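Local coordinates for chemosensory protein (Mamestra brassicae, PDB 1N8V) that binds bromo-dodecanol inside its helical core and probably carries small hydrophobic chemosensory ligands, at residues E71-I74 / E79-R82. Residues are numbered along the deposited sequence; the frame is centred on the assembly and turned at random.
Sequences EHLI and EIWR. With BDD (bromo-dodecanol), chain E.
One face of the W81 indole is covered by I74, whose CG1 stands 3.5 Å from the centroid of the five-membered ring and only 7° off its normal, a CH-pi contact. CD1 of I74 continues toward the benzo half, 3.9 Å from W81 CZ2, the two side chains lying side by side and pointing the same way. The bromo-dodecanol reaches the far end of the indole obliquely, its C2 lying 3.8 Å from W81 CZ3. With CG anti to the backbone N (chi1 167°), W81 sends its ring alongside I74 toward the alcohol end of the ligand; NE1 donates a hydrogen bond to E99, which probably limits how far the ring can turn. Replacing W81 with an alanine would probably remove the face that I74 packs on, open a gap beside the ligand and leave E99 without the indole N-H. At the root of the ring L73 CB packs 4.0 Å from W81 CB. Farther along, L73 CD2 meets I80 CG2 at 3.9 Å, the two side chains crossing at about a right angle. This apolar seam spans the short turn joining helix 60-76 to helix 78-88, while helix 95-102 packs against I74 and W81, the latter part of the ligand-pocket wall.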
ATOM      1  N   GLU A  71      -5.751   3.477   5.484  1.00 11.57           N
ATOM      2  CA  GLU A  71      -6.872   4.231   6.054  1.00 12.87           C
ATOM      3  C   GLU A  71      -7.343   5.300   5.063  1.00 12.44           C
ATOM      4  O   GLU A  71      -8.556   5.509   4.876  1.00 13.09           O
ATOM      5  CB  GLU A  71      -6.484   4.889   7.389  1.00 14.14           C
ATOM      6  CG  GLU A  71      -7.686   5.578   8.034  1.00 17.05           C
ATOM      7  CD  GLU A  71      -7.350   6.477   9.204  1.00 22.67           C
ATOM      8  OE1 GLU A  71      -6.180   6.871   9.338  1.00 28.27           O
ATOM      9  OE2 GLU A  71      -8.294   6.825   9.954  1.00 27.09           O
ATOM     10  N   HIS A  72      -6.409   6.002   4.420  1.00 11.24           N
ATOM     11  CA  HIS A  72      -6.771   7.011   3.436  1.00 12.19           C
ATOM     12  C   HIS A  72      -7.570   6.406   2.282  1.00 11.83           C
ATOM     13  O   HIS A  72      -8.567   6.969   1.838  1.00 12.53           O
ATOM     14  CB  HIS A  72      -5.520   7.697   2.860  1.00 12.18           C
ATOM     15  CG  HIS A  72      -5.845   8.716   1.815  1.00 12.66           C
ATOM     16  ND1 HIS A  72      -5.845   8.468   0.458  1.00 16.10           N
ATOM     17  CD2 HIS A  72      -6.250   9.999   1.958  1.00 14.07           C
ATOM     18  CE1 HIS A  72      -6.228   9.560  -0.187  1.00 12.51           C
ATOM     19  NE2 HIS A  72      -6.459  10.508   0.701  1.00 16.25           N
ATOM     20  N   LEU A  73      -7.120   5.263   1.766  1.00 11.77           N
ATOM     21  CA  LEU A  73      -7.834   4.628   0.655  1.00 11.66           C
ATOM     22  C   LEU A  73      -9.222   4.170   1.047  1.00 11.57           C
ATOM     23  O   LEU A  73     -10.183   4.393   0.312  1.00 11.39           O
ATOM     24  CB  LEU A  73      -7.034   3.448   0.104  1.00 11.65           C
ATOM     25  CG  LEU A  73      -5.645   3.766  -0.464  1.00 12.25           C
ATOM     26  CD1 LEU A  73      -4.945   2.456  -0.839  1.00 13.31           C
ATOM     27  CD2 LEU A  73      -5.733   4.734  -1.653  1.00 14.29           C
ATOM     28  N   ILE A  74      -9.347   3.522   2.205  1.00 11.40           N
ATOM     29  CA  ILE A  74     -10.640   3.036   2.666  1.00 12.55           C
ATOM     30  C   ILE A  74     -11.637   4.171   2.849  1.00 13.01           C
ATOM     31  O   ILE A  74     -12.824   4.018   2.522  1.00 13.92           O
ATOM     32  CB  ILE A  74     -10.467   2.243   3.981  1.00 12.42           C
ATOM     33  CG1 ILE A  74      -9.717   0.933   3.734  1.00 11.96           C
ATOM     34  CG2 ILE A  74     -11.833   2.001   4.633  1.00 12.42           C
ATOM     35  CD1 ILE A  74      -9.340   0.192   4.993  1.00 12.52           C
ATOM     36  N   GLU A  79     -12.794   2.733  -4.458  1.00 12.96           N
ATOM     37  CA  GLU A  79     -12.568   1.908  -5.632  1.00 13.67           C
ATOM     38  C   GLU A  79     -11.117   1.408  -5.707  1.00 12.73           C
ATOM     39  O   GLU A  79     -10.871   0.271  -6.097  1.00 14.22           O
ATOM     40  CB  GLU A  79     -12.917   2.703  -6.895  1.00 14.31           C
ATOM     41  CG  GLU A  79     -14.349   3.195  -6.977  1.00 18.04           C
ATOM     42  CD  GLU A  79     -14.627   4.445  -6.154  1.00 20.89           C
ATOM     43  OE1 GLU A  79     -13.692   5.225  -5.809  1.00 20.32           O
ATOM     44  OE2 GLU A  79     -15.819   4.659  -5.844  1.00 24.05           O
ATOM     45  N   ILE A  80     -10.165   2.270  -5.351  1.00 12.63           N
ATOM     46  CA  ILE A  80      -8.745   1.877  -5.350  1.00 12.59           C
ATOM     47  C   ILE A  80      -8.511   0.821  -4.253  1.00 11.91           C
ATOM     48  O   ILE A  80      -7.903  -0.207  -4.498  1.00 11.82           O
ATOM     49  CB  ILE A  80      -7.838   3.100  -5.173  1.00 12.32           C
ATOM     50  CG1 ILE A  80      -7.878   3.991  -6.428  1.00 14.26           C
ATOM     51  CG2 ILE A  80      -6.415   2.656  -4.829  1.00 12.60           C
ATOM     52  CD1 ILE A  80      -7.118   5.282  -6.275  1.00 14.89           C
ATOM     53  N   TRP A  81      -9.018   1.073  -3.053  1.00 11.62           N
ATOM     54  CA  TRP A  81      -8.913   0.076  -1.980  1.00 10.49           C
ATOM     55  C   TRP A  81      -9.465  -1.270  -2.427  1.00 11.67           C
ATOM     56  O   TRP A  81      -8.806  -2.301  -2.274  1.00 12.01           O
ATOM     57  CB  TRP A  81      -9.660   0.537  -0.727  1.00 10.38           C
ATOM     58  CG  TRP A  81      -9.871  -0.533   0.320  1.00 11.53           C
ATOM     59  CD1 TRP A  81     -11.069  -1.011   0.737  1.00 10.46           C
ATOM     60  CD2 TRP A  81      -8.875  -1.286   1.054  1.00 10.70           C
ATOM     61  NE1 TRP A  81     -10.899  -1.974   1.707  1.00 10.94           N
ATOM     62  CE2 TRP A  81      -9.560  -2.160   1.924  1.00 10.12           C
ATOM     63  CE3 TRP A  81      -7.479  -1.273   1.111  1.00 11.67           C
ATOM     64  CZ2 TRP A  81      -8.893  -3.017   2.800  1.00 11.03           C
ATOM     65  CZ3 TRP A  81      -6.841  -2.144   1.954  1.00 10.51           C
ATOM     66  CH2 TRP A  81      -7.533  -2.988   2.792  1.00 11.89           C
ATOM     67  N   ARG A  82     -10.651  -1.259  -3.014  1.00 11.63           N
ATOM     68  CA  ARG A  82     -11.246  -2.525  -3.405  1.00 12.83           C
ATOM     69  C   ARG A  82     -10.443  -3.313  -4.445  1.00 12.68           C
ATOM     70  O   ARG A  82     -10.348  -4.554  -4.352  1.00 12.23           O
ATOM     71  CB  ARG A  82     -12.688  -2.329  -3.804  1.00 14.42           C
ATOM     72  CG  ARG A  82     -13.470  -2.060  -2.555  1.00 16.34           C
ATOM     73  CD  ARG A  82     -14.895  -1.910  -2.809  1.00 17.76           C
ATOM     74  NE  ARG A  82     -15.634  -1.750  -1.574  1.00 19.47           N
ATOM     75  CZ  ARG A  82     -16.943  -1.848  -1.489  1.00 23.15           C
ATOM     76  NH1 ARG A  82     -17.538  -1.677  -0.322  1.00 24.52           N
ATOM     77  NH2 ARG A  82     -17.648  -2.143  -2.564  1.00 25.10           N
TER
HETATM   78  O1  BDD E 503      -6.342  -6.632   2.466  1.00 14.89           O
HETATM   79  C1  BDD E 503      -5.060  -6.009   2.555  1.00 15.98           C
HETATM   80  C2  BDD E 503      -4.746  -5.234   1.268  1.00 15.65           C
HETATM   81  C3  BDD E 503      -3.498  -4.377   1.469  1.00 18.22           C
HETATM   82  C4  BDD E 503      -3.169  -3.483   0.270  1.00 23.01           C
HETATM   83  C5  BDD E 503      -2.599  -2.141   0.744  1.00 26.39           C
HETATM   84  C6  BDD E 503      -1.276  -1.778   0.093  1.00 28.40           C
HETATM   85  C7  BDD E 503      -0.738  -0.432   0.588  1.00 27.84           C
HETATM   86  C8  BDD E 503       0.699  -0.528   1.052  1.00 27.29           C
HETATM   87  C9  BDD E 503       1.339   0.842   1.230  1.00 24.76           C
HETATM   88  C10 BDD E 503       2.790   0.729   1.705  1.00 23.08           C
HETATM   89  C11 BDD E 503       3.309   1.923   2.512  1.00 21.05           C
HETATM   90  C12 BDD E 503       4.502   1.598   3.468  1.00 14.41           C
HETATM   91 BR   BDD E 503       5.467   2.892   3.470  1.00  9.04          BR